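Local coordinates for protein Two-component system sensor histidine kinase (Bacteroides thetaiotaomicron, PDB 3OTT) that probably senses saccharides through this extracellular propeller and beta-sandwich portion and passes the signal to an intracellular histidine kinase and DNA-binding regulator, at residues V24-I35 with W282-W293; N194-R202 with I234-L245. All blocks are in the same frame, centred on the assembly; numbering follows the deposited sequence.

Contact 1: V24-I35 with W282-W293. With TBR (hexatantalum dodecabromide), chain D.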
loop_
_atom_site.group_PDB
_atom_site.type_symbol
_atom_site.label_atom_id
_atom_site.label_comp_id
_atom_site.label_asym_id
_atom_site.label_seq_id
_atom_site.Cartn_x
_atom_site.Cartn_y
_atom_site.Cartn_z
ATOM N N VAL B 24 21.235 -7.287 -28.444
ATOM C CA VAL B 24 20.582 -7.373 -27.143
ATOM C C VAL B 24 19.087 -7.456 -27.317
ATOM O O VAL B 24 18.485 -6.596 -27.961
ATOM C CB VAL B 24 20.988 -6.192 -26.265
ATOM C CG1 VAL B 24 20.103 -6.047 -25.025
ATOM C CG2 VAL B 24 22.418 -6.314 -25.884
ATOM N N SER B 25 18.437 -8.432 -26.719
ATOM C CA SER B 25 17.029 -8.564 -27.018
ATOM C C SER B 25 16.102 -8.265 -25.831
ATOM O O SER B 25 14.903 -8.223 -26.039
ATOM C CB SER B 25 16.777 -9.987 -27.476
ATOM O OG SER B 25 17.163 -10.806 -26.369
ATOM N N CYS B 26 16.653 -8.187 -24.599
ATOM C CA CYS B 26 15.892 -7.906 -23.399
ATOM C C CYS B 26 16.783 -7.577 -22.206
ATOM O O CYS B 26 17.982 -7.876 -22.219
ATOM C CB CYS B 26 15.017 -9.085 -23.011
ATOM S SG CYS B 26 15.906 -10.603 -22.849
ATOM N N PHE B 27 16.153 -7.018 -21.171
ATOM C CA PHE B 27 16.817 -6.598 -19.934
ATOM C C PHE B 27 15.919 -7.031 -18.820
ATOM O O PHE B 27 14.693 -6.983 -18.974
ATOM C CB PHE B 27 16.962 -5.077 -19.785
ATOM C CG PHE B 27 17.745 -4.421 -20.864
ATOM C CD1 PHE B 27 17.121 -3.995 -22.033
ATOM C CD2 PHE B 27 19.109 -4.235 -20.731
ATOM C CE1 PHE B 27 17.836 -3.364 -23.033
ATOM C CE2 PHE B 27 19.827 -3.645 -21.752
ATOM C CZ PHE B 27 19.217 -3.190 -22.881
ATOM N N LEU B 28 16.518 -7.416 -17.690
ATOM C CA LEU B 28 15.795 -7.665 -16.438
ATOM C C LEU B 28 16.567 -6.990 -15.362
ATOM O O LEU B 28 17.751 -6.784 -15.490
ATOM C CB LEU B 28 15.741 -9.161 -16.155
ATOM C CG LEU B 28 14.981 -9.922 -17.224
ATOM C CD1 LEU B 28 15.230 -11.431 -17.131
ATOM C CD2 LEU B 28 13.475 -9.568 -17.113
ATOM N N GLN B 29 15.902 -6.641 -14.282
ATOM C CA GLN B 29 16.571 -6.062 -13.140
ATOM C C GLN B 29 16.082 -6.820 -11.910
ATOM O O GLN B 29 14.870 -6.830 -11.646
ATOM C CB GLN B 29 16.190 -4.610 -13.006
ATOM C CG GLN B 29 17.035 -3.919 -11.977
ATOM C CD GLN B 29 16.782 -2.412 -11.893
ATOM O OE1 GLN B 29 15.669 -1.942 -12.155
ATOM N NE2 GLN B 29 17.817 -1.662 -11.498
ATOM N N ASP B 30 16.998 -7.487 -11.192
ATOM C CA ASP B 30 16.608 -8.258 -9.999
ATOM C C ASP B 30 16.234 -7.321 -8.848
ATOM O O ASP B 30 16.411 -6.099 -8.958
ATOM C CB ASP B 30 17.659 -9.311 -9.592
ATOM C CG ASP B 30 19.104 -8.709 -9.356
ATOM O OD1 ASP B 30 19.273 -7.779 -8.540
ATOM O OD2 ASP B 30 20.094 -9.256 -9.901
ATOM N N SER B 31 15.728 -7.885 -7.745
ATOM C CA SER B 31 15.087 -7.064 -6.694
ATOM C C SER B 31 16.136 -6.305 -5.888
ATOM O O SER B 31 15.792 -5.567 -5.000
ATOM C CB SER B 31 14.250 -7.934 -5.734
ATOM O OG SER B 31 15.044 -9.052 -5.321
ATOM N N GLU B 32 17.403 -6.533 -6.197
ATOM C CA GLU B 32 18.516 -5.839 -5.512
ATOM C C GLU B 32 19.209 -4.903 -6.508
ATOM O O GLU B 32 20.235 -4.355 -6.229
ATOM C CB GLU B 32 19.471 -6.869 -4.836
ATOM C CG GLU B 32 18.749 -7.655 -3.679
ATOM C CD GLU B 32 19.359 -9.040 -3.306
ATOM O OE1 GLU B 32 19.801 -9.202 -2.125
ATOM O OE2 GLU B 32 19.346 -9.974 -4.164
ATOM N N GLY B 33 18.598 -4.693 -7.679
ATOM C CA GLY B 33 19.073 -3.653 -8.619
ATOM C C GLY B 33 20.110 -4.013 -9.677
ATOM O O GLY B 33 20.456 -3.168 -10.489
ATOM N N LEU B 34 20.578 -5.250 -9.756
ATOM C CA LEU B 34 21.530 -5.589 -10.847
ATOM C C LEU B 34 20.847 -5.758 -12.214
ATOM O O LEU B 34 19.824 -6.446 -12.343
ATOM C CB LEU B 34 22.278 -6.899 -10.533
ATOM C CG LEU B 34 23.810 -7.095 -10.808
ATOM C CD1 LEU B 34 24.308 -8.587 -10.592
ATOM C CD2 LEU B 34 24.191 -6.808 -12.146
ATOM N N ILE B 35 21.433 -5.188 -13.255
ATOM C CA ILE B 35 20.918 -5.382 -14.607
ATOM C C ILE B 35 21.444 -6.644 -15.289
ATOM O O ILE B 35 22.655 -6.888 -15.313
ATOM C CB ILE B 35 21.292 -4.175 -15.436
ATOM C CG1 ILE B 35 20.610 -2.938 -14.829
ATOM C CG2 ILE B 35 20.927 -4.409 -16.867
ATOM C CD1 ILE B 35 19.153 -2.863 -15.148
ATOM N N TRP B 282 15.554 -3.515 -30.534
ATOM C CA TRP B 282 14.844 -4.756 -30.143
ATOM C C TRP B 282 14.073 -4.669 -28.851
ATOM O O TRP B 282 13.067 -5.324 -28.743
ATOM C CB TRP B 282 15.776 -5.979 -30.036
ATOM C CG TRP B 282 16.449 -6.321 -31.339
ATOM C CD1 TRP B 282 17.785 -6.138 -31.660
ATOM C CD2 TRP B 282 15.819 -6.800 -32.530
ATOM N NE1 TRP B 282 18.006 -6.534 -32.939
ATOM C CE2 TRP B 282 16.822 -6.940 -33.499
ATOM C CE3 TRP B 282 14.495 -7.160 -32.855
ATOM C CZ2 TRP B 282 16.568 -7.427 -34.784
ATOM C CZ3 TRP B 282 14.232 -7.643 -34.175
ATOM C CH2 TRP B 282 15.273 -7.771 -35.103
ATOM N N ASN B 283 14.547 -3.884 -27.876
ATOM C CA ASN B 283 13.923 -3.796 -26.551
ATOM C C ASN B 283 14.272 -2.500 -25.859
ATOM O O ASN B 283 15.390 -1.981 -26.008
ATOM C CB ASN B 283 14.321 -5.021 -25.648
ATOM C CG ASN B 283 13.390 -5.194 -24.443
ATOM O OD1 ASN B 283 13.733 -4.784 -23.292
ATOM N ND2 ASN B 283 12.200 -5.770 -24.683
ATOM N N ILE B 284 13.311 -1.963 -25.107
ATOM C CA ILE B 284 13.507 -0.768 -24.338
ATOM C C ILE B 284 13.043 -1.126 -22.963
ATOM O O ILE B 284 11.930 -1.660 -22.754
ATOM C CB ILE B 284 12.637 0.459 -24.874
ATOM C CG1 ILE B 284 12.892 0.754 -26.368
ATOM C CG2 ILE B 284 12.856 1.731 -24.051
ATOM C CD1 ILE B 284 11.921 1.873 -26.945
ATOM N N PHE B 285 13.868 -0.782 -21.981
ATOM C CA PHE B 285 13.519 -1.107 -20.639
ATOM C C PHE B 285 13.784 0.077 -19.776
ATOM O O PHE B 285 14.887 0.645 -19.819
ATOM C CB PHE B 285 14.415 -2.261 -20.207
ATOM C CG PHE B 285 14.354 -2.568 -18.767
ATOM C CD1 PHE B 285 13.200 -3.144 -18.220
ATOM C CD2 PHE B 285 15.468 -2.334 -17.940
ATOM C CE1 PHE B 285 13.129 -3.481 -16.859
ATOM C CE2 PHE B 285 15.437 -2.704 -16.573
ATOM C CZ PHE B 285 14.253 -3.270 -16.029
ATOM N N ALA B 286 12.802 0.426 -18.957
ATOM C CA ALA B 286 12.939 1.501 -17.984
ATOM C C ALA B 286 13.254 0.886 -16.625
ATOM O O ALA B 286 12.474 0.061 -16.164
ATOM C CB ALA B 286 11.593 2.389 -17.928
ATOM N N ASP B 287 14.373 1.245 -15.989
ATOM C CA ASP B 287 14.767 0.537 -14.780
ATOM C C ASP B 287 14.118 1.231 -13.607
ATOM O O ASP B 287 13.469 2.249 -13.790
ATOM C CB ASP B 287 16.307 0.433 -14.606
ATOM C CG ASP B 287 17.011 1.788 -14.439
ATOM O OD1 ASP B 287 16.326 2.809 -14.155
ATOM O OD2 ASP B 287 18.283 1.840 -14.576
ATOM N N GLN B 288 14.327 0.699 -12.410
ATOM C CA GLN B 288 13.758 1.258 -11.165
ATOM C C GLN B 288 14.128 2.723 -10.895
ATOM O O GLN B 288 13.484 3.391 -10.105
ATOM C CB GLN B 288 14.152 0.377 -9.964
ATOM C CG GLN B 288 13.335 -0.924 -9.888
ATOM C CD GLN B 288 11.815 -0.651 -9.705
ATOM O OE1 GLN B 288 11.408 0.363 -9.107
ATOM N NE2 GLN B 288 10.987 -1.553 -10.221
ATOM N N GLU B 289 15.193 3.202 -11.526
ATOM C CA GLU B 289 15.610 4.590 -11.358
ATOM C C GLU B 289 15.193 5.427 -12.556
ATOM O O GLU B 289 15.662 6.563 -12.684
ATOM C CB GLU B 289 17.112 4.671 -11.232
ATOM C CG GLU B 289 17.626 4.379 -9.866
ATOM C CD GLU B 289 19.184 4.274 -9.812
ATOM O OE1 GLU B 289 19.846 3.912 -10.832
ATOM O OE2 GLU B 289 19.733 4.557 -8.728
ATOM N N HIS B 290 14.388 4.832 -13.446
ATOM C CA HIS B 290 13.881 5.451 -14.644
ATOM C C HIS B 290 14.952 5.677 -15.721
ATOM O O HIS B 290 14.703 6.417 -16.701
ATOM C CB HIS B 290 13.205 6.816 -14.329
ATOM C CG HIS B 290 12.252 6.767 -13.172
ATOM N ND1 HIS B 290 11.101 6.006 -13.192
ATOM C CD2 HIS B 290 12.286 7.373 -11.957
ATOM C CE1 HIS B 290 10.465 6.133 -12.041
ATOM N NE2 HIS B 290 11.159 6.960 -11.275
ATOM N N ASN B 291 16.138 5.108 -15.556
ATOM C CA ASN B 291 17.082 5.123 -16.693
ATOM C C ASN B 291 16.428 4.277 -17.787
ATOM O O ASN B 291 15.775 3.284 -17.471
ATOM C CB ASN B 291 18.436 4.508 -16.317
ATOM C CG ASN B 291 19.078 5.196 -15.134
ATOM O OD1 ASN B 291 19.169 6.416 -15.095
ATOM N ND2 ASN B 291 19.478 4.420 -14.145
ATOM N N ILE B 292 16.620 4.650 -19.045
ATOM C CA ILE B 292 16.128 3.909 -20.215
ATOM C C ILE B 292 17.281 3.126 -20.843
ATOM O O ILE B 292 18.263 3.715 -21.279
ATOM C CB ILE B 292 15.706 4.916 -21.262
ATOM C CG1 ILE B 292 14.598 5.836 -20.707
ATOM C CG2 ILE B 292 15.311 4.255 -22.555
ATOM C CD1 ILE B 292 13.410 5.098 -20.029
ATOM N N TRP B 293 17.103 1.820 -20.963
ATOM C CA TRP B 293 18.061 0.915 -21.534
ATOM C C TRP B 293 17.529 0.571 -22.922
ATOM O O TRP B 293 16.399 0.121 -23.036
ATOM C CB TRP B 293 18.164 -0.391 -20.647
ATOM C CG TRP B 293 18.670 -0.077 -19.256
ATOM C CD1 TRP B 293 17.965 0.449 -18.207
ATOM C CD2 TRP B 293 20.039 -0.157 -18.819
ATOM N NE1 TRP B 293 18.794 0.676 -17.141
ATOM C CE2 TRP B 293 20.078 0.313 -17.493
ATOM C CE3 TRP B 293 21.223 -0.608 -19.422
ATOM C CZ2 TRP B 293 21.259 0.305 -16.733
ATOM C CZ3 TRP B 293 22.409 -0.578 -18.697
ATOM C CH2 TRP B 293 22.419 -0.145 -17.357
HETATM TA TA1 TBR D . 14.763 1.657 -4.984
HETATM TA TA2 TBR D . 17.253 1.044 -5.956
HETATM TA TA3 TBR D . 17.002 2.335 -3.421
HETATM TA TA4 TBR D . 17.864 -0.351 -3.624
HETATM TA TA5 TBR D . 15.316 0.270 -2.649
HETATM TA TA6 TBR D . 15.560 -0.922 -5.151
HETATM BR BR1 TBR D . 15.556 2.614 -7.268
HETATM BR BR2 TBR D . 15.055 4.050 -3.997
HETATM BR BR3 TBR D . 13.027 1.438 -3.094
HETATM BR BR4 TBR D . 13.238 -0.147 -6.040
HETATM BR BR5 TBR D . 18.486 3.250 -5.380
HETATM BR BR6 TBR D . 15.978 2.243 -1.040
HETATM BR BR7 TBR D . 16.974 -1.239 -1.327
HETATM BR BR8 TBR D . 17.333 -2.733 -4.496
HETATM BR BR9 TBR D . 19.564 -0.111 -5.581
HETATM BR BRA TBR D . 19.190 1.465 -2.265
HETATM BR BRB TBR D . 14.127 -1.965 -3.245
HETATM BR BRC TBR D . 16.579 -0.849 -7.553
HETATM O O HOH W 1 18.406 1.326 -11.589
#
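Trp293 sets its CB squarely over the ring of Phe27, a CH-pi contact with CB 3.6 Å from the ring centroid and 7° off the normal. This is the tight end. The two side chains cross at about a right angle, their rings inclined obliquely, and Phe27 CB lies 3.6 Å from Phe285 CD2. Phe27 reaches in because its CG stands anti to the carbonyl carbon, beside the backbone N (chi1 -60°). Ile35 fills the next position: its CG1 packs 3.8 Å from Trp293 CZ2, while its CD1 sits over one face of that indole and at the edge of the Phe285 ring. The Trp293 indole is held: NE1 gives a straight bond of 2.9 Å to Asp287 OD2 from above the carboxylate plane, and the same oxygen takes Asn291 ND2 on its syn lone pair, so the buried carboxylate of Asp287, at the start of the turn to His290, ties the indole to Asn291 just beyond it.

Strands 24-29 and 282-286 are the innermost strands of the first and last blades of the N-terminal of the chain's two seven-bladed beta-propellers. They run nearly parallel, and no backbone bond joins them, so side chains carry the contact.

Past Gln29 the packing gives way to polar, more open ground. The amide of Gln29 spans the contact: OE1 accepts from the backbone N of Gln288 at 3.0 Å, nearly straight (168°) and on a lone pair in the carbonyl plane. NE2 of Gln29 gives to Gly33 O at 3.2 Å and to a water that donates to Glu289 OE1. Gln288 is exposed, with its bent side chain beside the hexatantalum dodecabromide cluster. Cluster atom BR8 lies 3.3 Å from Ser31 O, in the turn from Asp30 to Gly33.

Contact 2: N194-R202 with I234-L245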
loop_
_atom_site.group_PDB
_atom_site.type_symbol
_atom_site.label_atom_id
_atom_site.label_comp_id
_atom_site.label_asym_id
_atom_site.label_seq_id
_atom_site.Cartn_x
_atom_site.Cartn_y
_atom_site.Cartn_z
ATOM N N ASN B 194 3.982 -6.975 -33.067
ATOM C CA ASN B 194 5.280 -7.235 -32.453
ATOM C C ASN B 194 5.337 -6.825 -31.020
ATOM O O ASN B 194 6.214 -7.312 -30.264
ATOM C CB ASN B 194 6.403 -6.398 -33.077
ATOM C CG ASN B 194 6.503 -6.526 -34.553
ATOM O OD1 ASN B 194 6.553 -7.635 -35.101
ATOM N ND2 ASN B 194 6.558 -5.374 -35.234
ATOM N N SER B 195 4.486 -5.880 -30.615
ATOM C CA SER B 195 4.751 -5.262 -29.298
ATOM C C SER B 195 3.513 -4.639 -28.663
ATOM O O SER B 195 2.681 -4.054 -29.400
ATOM C CB SER B 195 5.831 -4.175 -29.454
ATOM O OG SER B 195 6.191 -3.707 -28.185
ATOM N N LEU B 196 3.422 -4.766 -27.326
ATOM C CA LEU B 196 2.272 -4.365 -26.550
ATOM C C LEU B 196 2.723 -3.707 -25.283
ATOM O O LEU B 196 3.682 -4.161 -24.680
ATOM C CB LEU B 196 1.385 -5.581 -26.177
ATOM C CG LEU B 196 0.675 -6.338 -27.304
ATOM C CD1 LEU B 196 -0.148 -7.570 -26.755
ATOM C CD2 LEU B 196 -0.197 -5.384 -28.072
ATOM N N LEU B 197 2.015 -2.679 -24.856
ATOM C CA LEU B 197 2.390 -1.976 -23.643
ATOM C C LEU B 197 1.177 -1.319 -23.005
ATOM O O LEU B 197 0.421 -0.533 -23.654
ATOM C CB LEU B 197 3.467 -0.908 -23.906
ATOM C CG LEU B 197 3.935 -0.119 -22.653
ATOM C CD1 LEU B 197 4.871 -0.905 -21.710
ATOM C CD2 LEU B 197 4.578 1.213 -23.027
ATOM N N GLU B 198 1.000 -1.605 -21.730
ATOM C CA GLU B 198 -0.063 -0.978 -20.986
ATOM C C GLU B 198 0.385 0.383 -20.530
ATOM O O GLU B 198 1.509 0.543 -20.117
ATOM C CB GLU B 198 -0.427 -1.788 -19.775
ATOM C CG GLU B 198 -1.582 -1.142 -18.981
ATOM C CD GLU B 198 -1.861 -1.806 -17.633
ATOM O OE1 GLU B 198 -0.912 -2.380 -16.985
ATOM O OE2 GLU B 198 -3.039 -1.721 -17.221
ATOM N N ASP B 199 -0.531 1.359 -20.568
ATOM C CA ASP B 199 -0.275 2.734 -20.128
ATOM C C ASP B 199 -1.431 3.142 -19.216
ATOM O O ASP B 199 -2.479 3.536 -19.717
ATOM C CB ASP B 199 -0.288 3.652 -21.374
ATOM C CG ASP B 199 0.131 5.093 -21.074
ATOM O OD1 ASP B 199 0.068 5.507 -19.906
ATOM O OD2 ASP B 199 0.563 5.809 -22.013
ATOM N N THR B 200 -1.236 3.088 -17.894
ATOM C CA THR B 200 -2.293 3.404 -16.884
ATOM C C THR B 200 -2.635 4.887 -16.808
ATOM O O THR B 200 -3.719 5.261 -16.368
ATOM C CB THR B 200 -1.923 2.884 -15.497
ATOM O OG1 THR B 200 -0.608 3.340 -15.150
ATOM C CG2 THR B 200 -1.868 1.380 -15.532
ATOM N N THR B 201 -1.729 5.748 -17.243
ATOM C CA THR B 201 -1.983 7.185 -17.228
ATOM C C THR B 201 -2.831 7.592 -18.421
ATOM O O THR B 201 -3.718 8.368 -18.263
ATOM C CB THR B 201 -0.694 7.990 -17.253
ATOM O OG1 THR B 201 0.051 7.640 -16.109
ATOM C CG2 THR B 201 -0.979 9.529 -17.203
ATOM N N ARG B 202 -2.578 7.067 -19.615
ATOM C CA ARG B 202 -3.488 7.317 -20.740
ATOM C C ARG B 202 -4.658 6.342 -20.747
ATOM O O ARG B 202 -5.610 6.528 -21.516
ATOM C CB ARG B 202 -2.735 7.270 -22.073
ATOM C CG ARG B 202 -1.744 8.508 -22.301
ATOM C CD ARG B 202 -0.916 8.411 -23.598
ATOM N NE ARG B 202 0.139 9.450 -23.582
ATOM C CZ ARG B 202 1.388 9.320 -23.094
ATOM N NH1 ARG B 202 1.836 8.168 -22.598
ATOM N NH2 ARG B 202 2.228 10.342 -23.170
ATOM N N ILE B 234 7.314 -1.172 -35.567
ATOM C CA ILE B 234 7.543 -0.955 -34.189
ATOM C C ILE B 234 7.912 -2.282 -33.560
ATOM O O ILE B 234 7.125 -3.235 -33.614
ATOM C CB ILE B 234 6.313 -0.428 -33.513
ATOM C CG1 ILE B 234 5.861 0.871 -34.173
ATOM C CG2 ILE B 234 6.582 -0.188 -31.998
ATOM C CD1 ILE B 234 6.557 2.010 -33.706
ATOM N N LYS B 235 9.097 -2.345 -32.961
ATOM C CA LYS B 235 9.615 -3.584 -32.342
ATOM C C LYS B 235 9.514 -3.605 -30.822
ATOM O O LYS B 235 9.517 -4.668 -30.200
ATOM C CB LYS B 235 11.084 -3.774 -32.721
ATOM C CG LYS B 235 11.334 -3.629 -34.192
ATOM C CD LYS B 235 12.635 -4.300 -34.635
ATOM C CE LYS B 235 12.590 -4.729 -36.128
ATOM N NZ LYS B 235 11.308 -5.462 -36.576
ATOM N N SER B 236 9.480 -2.441 -30.195
ATOM C CA SER B 236 9.508 -2.422 -28.734
ATOM C C SER B 236 8.905 -1.141 -28.209
ATOM O O SER B 236 8.922 -0.136 -28.887
ATOM C CB SER B 236 10.971 -2.524 -28.255
ATOM O OG SER B 236 11.781 -1.592 -29.003
ATOM N N LEU B 237 8.418 -1.159 -26.978
ATOM C CA LEU B 237 7.657 -0.007 -26.437
ATOM C C LEU B 237 7.993 0.018 -24.967
ATOM O O LEU B 237 8.101 -1.044 -24.371
ATOM C CB LEU B 237 6.141 -0.192 -26.601
ATOM C CG LEU B 237 5.534 -0.345 -28.019
ATOM C CD1 LEU B 237 4.080 -0.919 -28.086
ATOM C CD2 LEU B 237 5.561 1.033 -28.792
ATOM N N ALA B 238 8.144 1.226 -24.414
ATOM C CA ALA B 238 8.250 1.503 -22.978
ATOM C C ALA B 238 7.769 2.939 -22.739
ATOM O O ALA B 238 7.734 3.773 -23.677
ATOM C CB ALA B 238 9.758 1.407 -22.501
ATOM N N LEU B 239 7.510 3.235 -21.483
ATOM C CA LEU B 239 7.241 4.583 -20.993
ATOM C C LEU B 239 8.370 5.103 -20.121
ATOM O O LEU B 239 8.853 4.365 -19.232
ATOM C CB LEU B 239 5.994 4.578 -20.074
ATOM C CG LEU B 239 4.687 4.190 -20.817
ATOM C CD1 LEU B 239 3.638 3.764 -19.769
ATOM C CD2 LEU B 239 4.183 5.351 -21.704
ATOM N N ASP B 240 8.709 6.378 -20.275
ATOM C CA ASP B 240 9.792 6.908 -19.548
ATOM C C ASP B 240 9.340 7.582 -18.258
ATOM O O ASP B 240 8.154 7.549 -17.916
ATOM C CB ASP B 240 10.701 7.749 -20.445
ATOM C CG ASP B 240 10.113 9.121 -20.788
ATOM O OD1 ASP B 240 9.088 9.564 -20.200
ATOM O OD2 ASP B 240 10.714 9.737 -21.673
ATOM N N GLY B 241 10.275 8.159 -17.513
ATOM C CA GLY B 241 9.934 8.734 -16.207
ATOM C C GLY B 241 8.975 9.929 -16.301
ATOM O O GLY B 241 8.237 10.217 -15.356
ATOM N N ASN B 242 9.026 10.628 -17.434
ATOM C CA ASN B 242 8.088 11.688 -17.775
ATOM C C ASN B 242 6.682 11.189 -18.246
ATOM O O ASN B 242 5.832 12.001 -18.504
ATOM C CB ASN B 242 8.727 12.573 -18.865
ATOM C CG ASN B 242 10.105 13.186 -18.430
ATOM O OD1 ASN B 242 10.390 13.359 -17.226
ATOM N ND2 ASN B 242 10.966 13.498 -19.425
ATOM N N GLY B 243 6.443 9.881 -18.363
ATOM C CA GLY B 243 5.197 9.390 -18.939
ATOM C C GLY B 243 5.144 9.449 -20.481
ATOM O O GLY B 243 4.109 9.190 -21.099
ATOM N N ASP B 244 6.262 9.765 -21.121
ATOM C CA ASP B 244 6.322 9.668 -22.554
ATOM C C ASP B 244 6.480 8.257 -23.063
ATOM O O ASP B 244 7.183 7.432 -22.458
ATOM C CB ASP B 244 7.430 10.531 -23.070
ATOM C CG ASP B 244 7.120 12.001 -22.860
ATOM O OD1 ASP B 244 5.917 12.364 -22.688
ATOM O OD2 ASP B 244 8.070 12.799 -22.904
ATOM N N LEU B 245 5.852 8.020 -24.218
ATOM C CA LEU B 245 5.905 6.748 -24.845
ATOM C C LEU B 245 7.097 6.667 -25.766
ATOM O O LEU B 245 7.300 7.533 -26.610
ATOM C CB LEU B 245 4.604 6.556 -25.581
ATOM C CG LEU B 245 4.195 5.273 -26.255
ATOM C CD1 LEU B 245 4.764 5.267 -27.634
ATOM C CD2 LEU B 245 4.427 3.978 -25.442
HETATM O O HOH W 2 7.982 -4.126 -25.704
#
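Leu197 rests its CD2 against two leucines of the facing blade, 3.7 Å from Leu239 CG and 3.7 Å from Leu245 CD2. It gets there because its CG points opposite the backbone N (chi1 -179°), which turns CD2 toward the other strand. Leu237 CB packs on Leu197 CB, and Leu237 CG reaches to 3.4 Å from Ser195 OG. That hydroxyl also meets a water which accepts from Leu237 N, a water-mediated link from Ser195 OG to Leu237 N beside the leucines. Farther back, Asn194 ND2 bonds to Ile234 O at 2.7 Å, arriving from above the carbonyl plane.

At the far end Arg202 carries the contact. Its chain is extended from CG to NE and slides past Leu239 in the opposite direction, bringing the guanidinium end-on to Gly243 O, which it grips with NH1 at 2.9 Å and NH2 at 3.0 Å. NH1 also forms a salt bridge to Asp199 OD2 at 2.7 Å, in the guanidinium plane and on the syn lone pair. Asp199 OD1 meanwhile accepts Arg202 N from above the carboxylate plane, an Asx motif that fixes the base of the arginine as its tip is held. Trp206 NE1 is a second donor to OD2, and NH2 also reaches His257 O. A leucine in place of Arg202 would probably leave Gly243 O without both of its guanidinium donors, Asp199 OD2 without its cationic mate, and the 240-243 turn less firmly tied to the neighbouring blade.

With the two strands running near-parallel at 19° and a leucine layer between them, this is the meeting of the innermost strands of successive blades in a beta-propeller.

Overall arrangement
Contacts 1 and 2 lie 14 Å apart, centre to centre, in the N-terminal propeller, with contact 2 nested in the chain between the two segments of contact 1. They are joined by a third blade interface, where strand 232-239 backs onto strand 281-286: Ile284 CG2 lies 3.5 Å from Ala238 CB, and Ala286 CB 3.6 Å from Leu239 O. Contact 2 thus joins consecutive blades, while contact 1 closes the ring where the last blade, completed by strand 13-15, meets the first. The hexatantalum dodecabromide cluster touches the turns of contact 1 alone of the two; Gln316, Glu354 and Arg634 are among the other residues of its pocket.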